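Local structure of CymD (Pseudomonas putida, 6Z34) at residues Q28-N33 with G99-D104; G49-T54 with Q425-I430; L134-I139 with D158-S163; G201-D206 with G251-T256; F242-G247 with F276-S281. The protein forms an outer-membrane channel of the FadL family for monoaromatic hydrocarbons, which probably leave it by lateral diffusion through the barrel wall. All blocks are in the same frame, centred on the assembly; numbering follows the deposited sequence.

Contact 1. Residues Q28-N33 with G99-D104; sequences QGMMLN and GAFASD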
# COMPACT_ATOMS: atom_id res chain seq x y z
N GLN A 28 14.02 -1.28 4.70
CA GLN A 28 12.82 -1.13 3.87
C GLN A 28 13.09 -1.36 2.39
O GLN A 28 12.13 -1.52 1.63
CB GLN A 28 12.22 0.26 4.10
CG GLN A 28 11.65 0.41 5.50
CD GLN A 28 12.70 0.84 6.51
OE1 GLN A 28 13.91 0.74 6.25
NE2 GLN A 28 12.25 1.32 7.66
N GLY A 29 14.36 -1.42 1.97
CA GLY A 29 14.66 -1.76 0.58
C GLY A 29 14.02 -3.07 0.16
O GLY A 29 13.70 -3.26 -1.01
N MET A 30 13.85 -4.00 1.10
CA MET A 30 13.05 -5.21 0.92
C MET A 30 11.75 -4.94 0.16
O MET A 30 11.27 -5.78 -0.62
CB MET A 30 12.71 -5.81 2.30
CG MET A 30 13.63 -6.90 2.74
SD MET A 30 13.27 -7.67 4.33
CE MET A 30 13.06 -6.28 5.41
N MET A 31 11.14 -3.78 0.41
CA MET A 31 9.84 -3.47 -0.16
C MET A 31 9.92 -2.41 -1.24
O MET A 31 8.88 -1.93 -1.69
CB MET A 31 8.87 -3.00 0.93
CG MET A 31 8.47 -4.08 1.93
SD MET A 31 7.53 -5.44 1.19
CE MET A 31 6.34 -4.54 0.22
N LEU A 32 11.13 -2.01 -1.64
CA LEU A 32 11.24 -1.05 -2.74
C LEU A 32 12.17 -1.65 -3.78
O LEU A 32 11.73 -2.40 -4.67
CB LEU A 32 11.74 0.31 -2.26
CG LEU A 32 11.25 1.44 -3.19
CD1 LEU A 32 10.97 2.70 -2.38
CD2 LEU A 32 12.19 1.74 -4.35
N ASN A 33 13.46 -1.35 -3.67
CA ASN A 33 14.45 -2.01 -4.52
C ASN A 33 15.36 -2.81 -3.61
O ASN A 33 16.25 -2.24 -2.95
CB ASN A 33 15.23 -1.02 -5.38
CG ASN A 33 16.24 -1.72 -6.32
OD1 ASN A 33 16.28 -2.96 -6.42
ND2 ASN A 33 17.06 -0.92 -7.00
N GLY A 99 10.60 -9.60 6.66
CA GLY A 99 9.92 -8.61 7.46
C GLY A 99 8.41 -8.71 7.35
O GLY A 99 7.87 -9.64 6.74
N ALA A 100 7.75 -7.76 7.98
CA ALA A 100 6.29 -7.67 7.93
C ALA A 100 5.95 -6.20 7.81
O ALA A 100 6.27 -5.42 8.72
CB ALA A 100 5.63 -8.29 9.15
N PHE A 101 5.33 -5.84 6.69
CA PHE A 101 5.03 -4.46 6.34
C PHE A 101 3.52 -4.35 6.14
O PHE A 101 2.95 -5.03 5.28
CB PHE A 101 5.77 -4.04 5.07
CG PHE A 101 7.26 -4.01 5.22
CD1 PHE A 101 8.01 -5.17 5.12
CD2 PHE A 101 7.92 -2.82 5.49
CE1 PHE A 101 9.39 -5.14 5.27
CE2 PHE A 101 9.31 -2.79 5.64
CZ PHE A 101 10.03 -3.95 5.54
N ALA A 102 2.89 -3.50 6.93
CA ALA A 102 1.45 -3.37 6.96
C ALA A 102 1.06 -2.02 6.39
O ALA A 102 1.79 -1.03 6.53
CB ALA A 102 0.91 -3.51 8.39
N SER A 103 -0.09 -1.99 5.73
CA SER A 103 -0.71 -0.75 5.31
C SER A 103 -2.18 -0.78 5.67
O SER A 103 -2.83 -1.83 5.61
CB SER A 103 -0.52 -0.49 3.81
OG SER A 103 -1.35 -1.31 3.02
N ASP A 104 -2.70 0.38 6.06
CA ASP A 104 -4.05 0.57 6.59
C ASP A 104 -4.59 1.87 6.03
O ASP A 104 -3.85 2.87 5.95
CB ASP A 104 -4.03 0.61 8.12
CG ASP A 104 -5.32 0.13 8.76
OD1 ASP A 104 -6.32 -0.07 8.04
OD2 ASP A 104 -5.33 -0.05 10.00
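Met31 and Phe101 face each other with their CA atoms 8.1 Å apart, a separation that keeps the 3-10 turn at 28-31 and the strand 99-104 from touching by backbone and leaves the space between them to side chains. The Phe101 ring reaches into it. Met31 covers one ring face: its CG lies 3.5 Å from the ring centroid, only 14° off the normal, a CH-pi contact almost over the middle. With Met31 CG beside the backbone N (chi1 -68°), the bends at chi2 and chi3 carry SD past the CD1 side of the ring, oblique to it at 4.6 Å from the centroid, a Met-aromatic contact, and turn CE away. Met30 meets the rim, its CE lying in the ring plane 3.8 Å from Phe101 CZ. Gln28 CG approaches the rim near CE2. A CB at Gly99 would crowd the Met30 methyl and clash with the Phe101 ring. This is one of the points at which the N-terminal region, the plug in FadL channels, packs on the barrel wall: the turn touches strand 80-91 through Met30 on Ser86 and strand 131-146 through Met31 on Arg138, and the Met30 carbonyl is bonded by Ser156.

Contact 2. Residues G49-T54 with Q425-I430; sequences GMDIIT and QIVTSI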
# COMPACT_ATOMS: atom_id res chain seq x y z
N GLY A 49 9.24 -0.08 13.56
CA GLY A 49 8.70 1.23 13.25
C GLY A 49 7.24 1.13 12.94
O GLY A 49 6.66 0.04 12.88
N MET A 50 6.64 2.30 12.70
CA MET A 50 5.25 2.37 12.32
C MET A 50 4.98 3.65 11.56
O MET A 50 5.70 4.65 11.70
CB MET A 50 4.34 2.30 13.54
CG MET A 50 4.55 3.45 14.47
SD MET A 50 3.80 3.06 16.04
CE MET A 50 4.51 1.45 16.35
N ASP A 51 3.92 3.61 10.76
CA ASP A 51 3.33 4.78 10.13
C ASP A 51 2.03 5.12 10.84
O ASP A 51 1.25 4.22 11.18
CB ASP A 51 3.06 4.54 8.64
CG ASP A 51 4.33 4.55 7.79
OD1 ASP A 51 5.44 4.66 8.35
OD2 ASP A 51 4.21 4.42 6.55
N ILE A 52 1.82 6.41 11.06
CA ILE A 52 0.64 6.92 11.73
C ILE A 52 -0.02 7.88 10.75
O ILE A 52 0.49 8.99 10.52
CB ILE A 52 0.99 7.63 13.05
CG1 ILE A 52 1.99 6.78 13.84
CG2 ILE A 52 -0.26 7.89 13.84
CD1 ILE A 52 2.12 7.18 15.27
N ILE A 53 -1.12 7.44 10.16
CA ILE A 53 -1.79 8.18 9.09
C ILE A 53 -3.08 8.75 9.65
O ILE A 53 -3.97 8.00 10.07
CB ILE A 53 -2.08 7.27 7.89
CG1 ILE A 53 -0.77 6.73 7.33
CG2 ILE A 53 -2.87 8.06 6.81
CD1 ILE A 53 -0.71 5.22 7.24
N THR A 54 -3.17 10.08 9.66
CA THR A 54 -4.41 10.80 9.92
C THR A 54 -4.83 11.53 8.66
O THR A 54 -4.01 12.17 8.00
CB THR A 54 -4.24 11.79 11.08
OG1 THR A 54 -3.10 12.61 10.83
CG2 THR A 54 -4.05 11.04 12.39
N GLN A 425 -3.83 14.92 4.14
CA GLN A 425 -3.36 13.70 4.79
C GLN A 425 -1.96 13.89 5.33
O GLN A 425 -1.07 14.39 4.63
CB GLN A 425 -3.40 12.53 3.80
CG GLN A 425 -2.90 11.24 4.38
CD GLN A 425 -2.82 10.15 3.34
OE1 GLN A 425 -1.75 9.89 2.77
NE2 GLN A 425 -3.95 9.49 3.09
N ILE A 426 -1.76 13.49 6.59
CA ILE A 426 -0.49 13.61 7.29
C ILE A 426 -0.04 12.22 7.69
O ILE A 426 -0.76 11.51 8.41
CB ILE A 426 -0.60 14.53 8.51
CG1 ILE A 426 -0.90 15.96 8.08
CG2 ILE A 426 0.67 14.46 9.34
CD1 ILE A 426 -0.88 16.97 9.20
N VAL A 427 1.15 11.84 7.25
CA VAL A 427 1.73 10.54 7.54
C VAL A 427 2.97 10.78 8.40
O VAL A 427 3.95 11.37 7.93
CB VAL A 427 2.10 9.77 6.26
CG1 VAL A 427 2.72 8.43 6.61
CG2 VAL A 427 0.88 9.60 5.39
N THR A 428 2.90 10.35 9.65
CA THR A 428 4.03 10.40 10.56
C THR A 428 4.70 9.03 10.58
O THR A 428 4.02 8.01 10.78
CB THR A 428 3.59 10.78 11.97
OG1 THR A 428 3.00 12.07 11.95
CG2 THR A 428 4.79 10.82 12.90
N SER A 429 6.01 9.01 10.37
CA SER A 429 6.75 7.76 10.25
C SER A 429 7.94 7.78 11.20
O SER A 429 8.72 8.74 11.22
CB SER A 429 7.22 7.54 8.81
OG SER A 429 7.56 6.20 8.57
N ILE A 430 8.08 6.71 11.96
CA ILE A 430 9.10 6.65 12.99
C ILE A 430 9.63 5.22 13.02
O ILE A 430 8.86 4.26 12.89
CB ILE A 430 8.51 7.10 14.35
CG1 ILE A 430 9.56 7.03 15.47
CG2 ILE A 430 7.27 6.32 14.67
CD1 ILE A 430 10.51 8.21 15.49
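Asp51 and Ser429 stand together on one face of an antiparallel ladder, their side chains joined by the shortest polar link of the contact: Ser429 OG donates to Asp51 OD1 over 2.6 Å. The serine OG, anti to the backbone N (chi1 -162°), reaches the syn side of the carboxylate, 32° out of its plane. On the same face Ile53 and Val427 lie side by side and point the same way, Ile53 CG1 resting 3.8 Å from Val427 CG2. Farther along, Ile53 CG2 lies 4.0 Å from Gln425 CG, on an extended chain. The other face carries Met50, Ile52, Thr54, Ile426, Thr428 and Ile430. Here Met50 and Ile430 run alongside each other, CG to CG2, whereas Thr54 and Ile426 meet at a slant. Three hydrogen-bonded pairs, Met50 with Ile430, Ile52 with Thr428 and Thr54 with Ile426, fix the register; the bond from Ile426 N to Thr54 O is nearly straight at 177°. Since Gln14 of the N-terminal region holds Asp51 OD2, a leucine replacing Asp51 would probably leave both the Ser429 hydroxyl and the Gln14 amide without their acceptor. These are the first and last strands of the barrel, so the ladder is its closing seam. Its chemistry is divided: backbone bonds close the wall, one face offers a mostly apolar surface, and the buried carboxylate on the other, gripped through both oxygens, ties the seam to helix 10-15.

Contact 3. Residues L134-I139 with D158-S163; sequences LIVLRI and DAVWTS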
# COMPACT_ATOMS: atom_id res chain seq x y z
N LEU A 134 -8.96 -1.14 3.54
CA LEU A 134 -8.07 -2.14 2.97
C LEU A 134 -6.87 -2.30 3.90
O LEU A 134 -6.17 -1.33 4.19
CB LEU A 134 -7.62 -1.73 1.57
CG LEU A 134 -6.47 -2.48 0.90
CD1 LEU A 134 -6.86 -3.93 0.68
CD2 LEU A 134 -6.10 -1.80 -0.41
N ILE A 135 -6.66 -3.51 4.37
CA ILE A 135 -5.49 -3.87 5.14
C ILE A 135 -4.66 -4.80 4.28
O ILE A 135 -5.16 -5.83 3.81
CB ILE A 135 -5.87 -4.56 6.46
CG1 ILE A 135 -6.71 -3.62 7.33
CG2 ILE A 135 -4.62 -5.03 7.21
CD1 ILE A 135 -7.45 -4.32 8.44
N VAL A 136 -3.38 -4.45 4.06
CA VAL A 136 -2.45 -5.31 3.35
C VAL A 136 -1.21 -5.51 4.23
O VAL A 136 -0.53 -4.54 4.59
CB VAL A 136 -2.05 -4.76 1.98
CG1 VAL A 136 -1.04 -5.69 1.27
CG2 VAL A 136 -3.31 -4.54 1.11
N LEU A 137 -0.95 -6.76 4.59
CA LEU A 137 0.26 -7.14 5.30
C LEU A 137 1.14 -7.89 4.32
O LEU A 137 0.75 -8.96 3.83
CB LEU A 137 -0.08 -8.02 6.51
CG LEU A 137 1.17 -8.50 7.25
CD1 LEU A 137 1.87 -7.35 7.97
CD2 LEU A 137 0.81 -9.62 8.22
N ARG A 138 2.33 -7.35 4.05
CA ARG A 138 3.27 -7.98 3.12
C ARG A 138 4.45 -8.53 3.90
O ARG A 138 5.05 -7.84 4.74
CB ARG A 138 3.70 -6.99 2.03
CG ARG A 138 2.50 -6.22 1.46
CD ARG A 138 2.82 -5.36 0.21
NE ARG A 138 3.22 -6.22 -0.89
CZ ARG A 138 2.62 -6.29 -2.07
NH1 ARG A 138 1.55 -5.52 -2.35
NH2 ARG A 138 3.10 -7.14 -2.99
N ILE A 139 4.75 -9.80 3.66
CA ILE A 139 5.80 -10.49 4.40
C ILE A 139 6.86 -10.89 3.39
O ILE A 139 6.76 -11.97 2.80
CB ILE A 139 5.27 -11.71 5.16
CG1 ILE A 139 4.13 -11.30 6.10
CG2 ILE A 139 6.41 -12.40 5.92
CD1 ILE A 139 3.45 -12.49 6.80
N ASP A 158 6.95 -11.88 -1.77
CA ASP A 158 6.03 -11.54 -0.69
C ASP A 158 4.97 -12.62 -0.51
O ASP A 158 4.33 -13.03 -1.48
CB ASP A 158 5.32 -10.21 -0.94
CG ASP A 158 6.25 -9.06 -1.19
OD1 ASP A 158 7.49 -9.20 -1.01
OD2 ASP A 158 5.71 -7.99 -1.55
N ALA A 159 4.80 -13.07 0.74
CA ALA A 159 3.51 -13.60 1.17
C ALA A 159 2.67 -12.40 1.59
O ALA A 159 3.16 -11.51 2.30
CB ALA A 159 3.65 -14.57 2.33
N VAL A 160 1.43 -12.36 1.12
CA VAL A 160 0.60 -11.16 1.19
C VAL A 160 -0.73 -11.55 1.81
O VAL A 160 -1.43 -12.43 1.28
CB VAL A 160 0.39 -10.51 -0.20
CG1 VAL A 160 -0.58 -9.33 -0.11
CG2 VAL A 160 1.74 -10.14 -0.89
N TRP A 161 -1.10 -10.90 2.90
CA TRP A 161 -2.41 -11.07 3.50
C TRP A 161 -3.20 -9.79 3.27
O TRP A 161 -2.78 -8.71 3.71
CB TRP A 161 -2.30 -11.40 4.99
CG TRP A 161 -3.65 -11.60 5.62
CD1 TRP A 161 -4.53 -12.62 5.36
CD2 TRP A 161 -4.29 -10.76 6.59
NE1 TRP A 161 -5.67 -12.45 6.10
CE2 TRP A 161 -5.55 -11.33 6.87
CE3 TRP A 161 -3.91 -9.59 7.25
CZ2 TRP A 161 -6.44 -10.76 7.78
CZ3 TRP A 161 -4.79 -9.02 8.16
CH2 TRP A 161 -6.04 -9.62 8.42
N THR A 162 -4.33 -9.91 2.58
CA THR A 162 -5.19 -8.78 2.25
C THR A 162 -6.50 -8.92 3.01
O THR A 162 -7.12 -9.99 2.98
CB THR A 162 -5.48 -8.74 0.75
OG1 THR A 162 -4.27 -8.57 0.05
CG2 THR A 162 -6.43 -7.60 0.42
N SER A 163 -6.93 -7.84 3.65
CA SER A 163 -8.18 -7.82 4.40
C SER A 163 -8.96 -6.57 4.04
O SER A 163 -8.38 -5.47 4.01
CB SER A 163 -7.90 -7.87 5.90
OG SER A 163 -9.07 -8.16 6.66
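Arg138 and Asp158 form the buried, salt-bridged part of this strand pair. The arginine meets the acid side-on, NE and NH2 both donating to the single oxygen OD2, each over 3.1 Å. That oxygen lies in the guanidinium plane and is approached on its anti side, while carboxylate and guanidinium planes stand 79° apart. The arginine chain leads away from the sheet, and the bend at chi3 (64°) presents the NE and NH2 edge to Asp158; Val160 lies over one guanidinium face with CG2 3.9 Å from NH2. NH2 also bonds Thr244, and Asp158 OD2 has a second cation in Arg223, which would be expected to stabilise the charged carboxylate. A leucine in place of Arg138 would probably strip Asp158 of two donors and leave the Thr244 hydroxyl without this partner. Val136 and Val160, CG1 to CG1 at 3.9 Å, continue the inner side. On the opposite face the partly exposed Ile135, Leu137 and Trp161 meet by van der Waals contact: Ile135 CG2 lies 4.1 Å from Trp161 CZ3, and Leu137 CB comes to the indole edge, 4.2 Å from Trp161 CE3. Trp161 turns its NE1 to Asp216. Most backbone bonds are short; the last, Ala159 N to Ile139 O, is longer and bent. Such a two-faced antiparallel hairpin, here with a charged network beside valines and a threonine inward and a mainly apolar surface with Trp161 outward, is the building unit of a transmembrane beta-barrel.

Contact 4. Residues G201-D206 with G251-T256; sequences GYLSAD and GNADLT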
# COMPACT_ATOMS: atom_id res chain seq x y z
N GLY A 201 -30.63 -1.41 -0.51
CA GLY A 201 -29.94 -2.54 0.06
C GLY A 201 -28.59 -2.08 0.59
O GLY A 201 -27.91 -1.27 -0.05
N TYR A 202 -28.21 -2.59 1.76
CA TYR A 202 -26.94 -2.24 2.38
C TYR A 202 -26.13 -3.51 2.60
O TYR A 202 -26.51 -4.37 3.39
CB TYR A 202 -27.16 -1.50 3.70
CG TYR A 202 -25.89 -0.88 4.20
CD1 TYR A 202 -25.26 0.13 3.48
CD2 TYR A 202 -25.28 -1.32 5.37
CE1 TYR A 202 -24.08 0.70 3.92
CE2 TYR A 202 -24.10 -0.76 5.83
CZ TYR A 202 -23.50 0.25 5.09
OH TYR A 202 -22.33 0.82 5.53
N LEU A 203 -25.01 -3.61 1.89
CA LEU A 203 -24.04 -4.68 2.12
C LEU A 203 -23.00 -4.21 3.13
O LEU A 203 -22.29 -3.24 2.88
CB LEU A 203 -23.36 -5.10 0.83
CG LEU A 203 -22.50 -6.35 0.98
CD1 LEU A 203 -23.40 -7.55 1.17
CD2 LEU A 203 -21.58 -6.52 -0.24
N SER A 204 -22.94 -4.88 4.27
CA SER A 204 -22.06 -4.53 5.38
C SER A 204 -21.14 -5.71 5.65
O SER A 204 -21.61 -6.85 5.77
CB SER A 204 -22.88 -4.18 6.63
OG SER A 204 -22.03 -3.92 7.73
N ALA A 205 -19.83 -5.45 5.72
CA ALA A 205 -18.90 -6.57 5.90
C ALA A 205 -17.69 -6.03 6.67
O ALA A 205 -16.65 -5.69 6.10
CB ALA A 205 -18.50 -7.20 4.57
N ASP A 206 -17.84 -5.97 7.99
CA ASP A 206 -16.96 -5.20 8.85
C ASP A 206 -16.70 -5.98 10.14
O ASP A 206 -17.65 -6.27 10.88
CB ASP A 206 -17.57 -3.84 9.16
CG ASP A 206 -16.54 -2.77 9.45
OD1 ASP A 206 -15.39 -3.12 9.76
OD2 ASP A 206 -16.89 -1.58 9.36
N GLY A 251 -15.37 -14.44 3.54
CA GLY A 251 -15.73 -14.01 4.88
C GLY A 251 -17.25 -13.86 5.00
O GLY A 251 -18.00 -14.51 4.28
N ASN A 252 -17.65 -13.00 5.93
CA ASN A 252 -19.05 -12.82 6.30
C ASN A 252 -19.49 -11.39 6.05
O ASN A 252 -18.69 -10.45 6.10
CB ASN A 252 -19.29 -13.16 7.77
CG ASN A 252 -18.92 -14.57 8.10
OD1 ASN A 252 -19.07 -15.47 7.27
ND2 ASN A 252 -18.41 -14.79 9.30
N ALA A 253 -20.79 -11.24 5.81
CA ALA A 253 -21.38 -9.95 5.49
C ALA A 253 -22.86 -10.01 5.81
O ALA A 253 -23.47 -11.08 5.87
CB ALA A 253 -21.19 -9.58 4.01
N ASP A 254 -23.43 -8.83 6.03
CA ASP A 254 -24.87 -8.66 6.19
C ASP A 254 -25.39 -7.83 5.03
O ASP A 254 -24.77 -6.83 4.65
CB ASP A 254 -25.21 -7.97 7.52
CG ASP A 254 -24.89 -8.82 8.72
OD1 ASP A 254 -25.26 -10.02 8.71
OD2 ASP A 254 -24.26 -8.30 9.66
N LEU A 255 -26.51 -8.24 4.47
CA LEU A 255 -27.26 -7.47 3.49
C LEU A 255 -28.56 -7.05 4.15
O LEU A 255 -29.42 -7.90 4.42
CB LEU A 255 -27.53 -8.28 2.23
CG LEU A 255 -28.23 -7.48 1.14
CD1 LEU A 255 -27.37 -6.27 0.80
CD2 LEU A 255 -28.48 -8.34 -0.07
N THR A 256 -28.71 -5.76 4.44
CA THR A 256 -29.92 -5.24 5.04
C THR A 256 -30.80 -4.61 3.97
O THR A 256 -30.33 -3.76 3.19
CB THR A 256 -29.60 -4.24 6.14
OG1 THR A 256 -28.65 -4.81 7.04
CG2 THR A 256 -30.87 -3.88 6.92
O HOH W 1 -26.33 -4.98 6.13
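Gly201 opens the contact against Thr256, its CA giving a CA-H...O contact to Thr256 O at 3.4 Å, in antiparallel pairing with strand 251-256. Tyr202 follows as a hydrogen-bonded pair with Thr256: Tyr202 N donates to Thr256 O and Thr256 N returns a bond to Tyr202 O over 2.8 Å, tilted 20° from the carbonyl plane. The same carbonyl oxygen receives a bond from a water, which also sits 2.5 Å from Thr256 OG1 and so links backbone to side chain. The Tyr202 ring leads away, and its OH is hydrogen-bonded to the carbonyl oxygen of Glu129. Leu203 comes next on the other face. Its CB lies 4.2 Å from Leu255 CD1, a methyl that also presses over the Tyr202 carbonyl, while Leu203 CD1 reaches Ala253 CB. Ser204 repeats the two-bond pattern with Asp254, Ser204 N to Asp254 O measuring 2.7 Å. Ala205 ends the paired part with its CB 3.6 Å from Ala253 CB. Across these residues the chemistry is split: Tyr202, Ser204, Asp254 and Thr256 make a polar face, with one water bound to it, whereas Leu203, Ala205, Ala253 and Leu255 make an apolar one. This extension of the barrel hairpin is therefore held mainly by backbone bonds, with modest side-chain packing beside them.

Contact 5. Residues F242-G247 with F276-S281; sequences FKTHVG and FEMPAS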
# COMPACT_ATOMS: atom_id res chain seq x y z
N PHE A 242 6.09 -6.94 -9.07
CA PHE A 242 5.18 -7.85 -9.76
C PHE A 242 3.74 -7.55 -9.39
O PHE A 242 3.46 -6.93 -8.37
CB PHE A 242 5.49 -9.30 -9.41
CG PHE A 242 6.88 -9.72 -9.72
CD1 PHE A 242 7.53 -9.23 -10.83
CD2 PHE A 242 7.54 -10.63 -8.91
CE1 PHE A 242 8.82 -9.63 -11.12
CE2 PHE A 242 8.83 -11.03 -9.20
CZ PHE A 242 9.47 -10.54 -10.30
N LYS A 243 2.81 -8.01 -10.24
CA LYS A 243 1.40 -7.95 -9.89
C LYS A 243 1.11 -8.92 -8.75
O LYS A 243 1.47 -10.09 -8.81
CB LYS A 243 0.52 -8.29 -11.10
CG LYS A 243 0.89 -7.54 -12.36
CD LYS A 243 -0.21 -7.63 -13.40
CE LYS A 243 0.37 -7.62 -14.80
NZ LYS A 243 -0.70 -7.61 -15.83
N THR A 244 0.45 -8.42 -7.71
CA THR A 244 0.17 -9.25 -6.54
C THR A 244 -1.11 -10.03 -6.80
O THR A 244 -2.17 -9.43 -6.99
CB THR A 244 0.03 -8.39 -5.28
OG1 THR A 244 1.18 -7.53 -5.13
CG2 THR A 244 -0.10 -9.27 -4.06
N HIS A 245 -1.02 -11.36 -6.84
CA HIS A 245 -2.23 -12.15 -6.99
C HIS A 245 -2.80 -12.46 -5.61
O HIS A 245 -2.36 -13.40 -4.94
CB HIS A 245 -1.99 -13.43 -7.77
CG HIS A 245 -3.26 -14.03 -8.28
ND1 HIS A 245 -4.46 -13.33 -8.27
CD2 HIS A 245 -3.54 -15.25 -8.81
CE1 HIS A 245 -5.41 -14.09 -8.77
NE2 HIS A 245 -4.89 -15.26 -9.11
N VAL A 246 -3.83 -11.70 -5.20
CA VAL A 246 -4.36 -11.90 -3.85
C VAL A 246 -5.33 -13.08 -3.77
O VAL A 246 -5.47 -13.68 -2.70
CB VAL A 246 -5.04 -10.65 -3.27
CG1 VAL A 246 -4.22 -9.38 -3.56
CG2 VAL A 246 -6.42 -10.53 -3.76
N GLY A 247 -6.00 -13.44 -4.86
CA GLY A 247 -6.94 -14.55 -4.80
C GLY A 247 -8.23 -14.22 -4.05
O GLY A 247 -8.41 -13.14 -3.49
N PHE A 276 -9.02 -9.75 -7.50
CA PHE A 276 -8.04 -8.74 -7.19
C PHE A 276 -6.71 -9.13 -7.79
O PHE A 276 -6.37 -10.32 -7.91
CB PHE A 276 -7.89 -8.54 -5.69
CG PHE A 276 -8.67 -7.40 -5.15
CD1 PHE A 276 -8.08 -6.46 -4.33
CD2 PHE A 276 -10.02 -7.28 -5.45
CE1 PHE A 276 -8.81 -5.40 -3.82
CE2 PHE A 276 -10.76 -6.23 -4.95
CZ PHE A 276 -10.16 -5.28 -4.13
N GLU A 277 -5.96 -8.12 -8.17
CA GLU A 277 -4.61 -8.30 -8.66
C GLU A 277 -3.99 -6.92 -8.55
O GLU A 277 -4.15 -6.11 -9.47
CB GLU A 277 -4.58 -8.84 -10.09
CG GLU A 277 -3.18 -9.03 -10.69
CD GLU A 277 -3.19 -9.81 -11.99
OE1 GLU A 277 -4.03 -9.48 -12.86
OE2 GLU A 277 -2.36 -10.73 -12.16
N MET A 278 -3.37 -6.62 -7.42
CA MET A 278 -2.68 -5.36 -7.31
C MET A 278 -1.74 -5.20 -8.50
O MET A 278 -1.20 -6.20 -9.00
CB MET A 278 -1.92 -5.26 -5.99
CG MET A 278 -2.65 -5.96 -4.88
SD MET A 278 -2.07 -5.35 -3.31
CE MET A 278 -3.06 -3.88 -3.07
N PRO A 279 -1.58 -4.00 -9.02
CA PRO A 279 -0.85 -3.85 -10.27
C PRO A 279 0.65 -3.89 -10.06
O PRO A 279 1.17 -3.48 -9.02
CB PRO A 279 -1.31 -2.48 -10.78
CG PRO A 279 -1.61 -1.72 -9.53
CD PRO A 279 -2.08 -2.72 -8.51
N ALA A 280 1.33 -4.41 -11.07
CA ALA A 280 2.76 -4.25 -11.28
C ALA A 280 3.16 -2.78 -11.21
O ALA A 280 2.31 -1.91 -11.39
CB ALA A 280 3.16 -4.82 -12.64
N SER A 281 4.43 -2.51 -10.93
CA SER A 281 4.94 -1.15 -11.07
C SER A 281 6.42 -1.20 -11.41
O SER A 281 7.12 -2.18 -11.13
CB SER A 281 4.71 -0.29 -9.82
OG SER A 281 5.23 -0.93 -8.66
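His245 turns the edge of its imidazole to Phe276, whose carbonyl O lies in the ring plane 3.6 Å from ND1, a distance too long to count as a bond. The Phe276 ring leads away from the other segment and is met only obliquely by Val246, whose closest approach is doubtful in the model. The Glu277 carboxylate, the third flat group, lies by the alkyl part of Lys243, with OE2 3.9 Å from Lys243 CB. The two chains slant past each other and their charged ends do not meet, Lys243 NZ standing 4.8 Å from Glu277 OE1. The middle of the contact belongs to Thr244 and Met278. Their side chains run side by side, pointing the same way, and Met278 CG comes 3.6 Å from Thr244 CB, where it also meets Val246 CG1, the two side chains crossing nearly at right angles. Met278 CG stays beside the backbone N (chi1 -34°), on the Thr244 side. A backbone bond, Thr244 N to Met278 O at 3.1 Å, links them; it is bent to 136° and the donor rises above the carbonyl plane. At the other end Lys243 CG packs on Ala280, 3.6 Å from its CB. The segment 242-247 lies on strand 234-259, whose long run contains a bulge or short loop, and bonds back to strand 198-229, His245 with Ile220; the loop 276-281 leads into strand 281-289, Ala280 bonding Tyr304. Thr244 rests on Val160 of strand 151-171, and its hydroxyl is held by Arg138.

Contacts 1, 3 and 5 form a continuous cluster: the centres of contacts 1 and 3 are about 10 Å apart and those of contacts 3 and 5 about 11 Å apart. Arg138 joins them, since Met31 CE packs 3.6 Å from Arg138 CD and Arg138 NH2 lies 2.9 Å from Thr244 OG1, a probable hydrogen bond. Strands 94-107 and 131-146 are neighbours in the wall, so contacts 1 and 3 also share backbone bonds. Contact 2, the barrel seam, touches contact 1 where Ile53 CD1 lies 4.1 Å from Asp104 O. Contact 4 stands apart on the extended hairpin, with its centre about 22 Å from that of contact 3, although it uses the same strand 234-259 as contact 5.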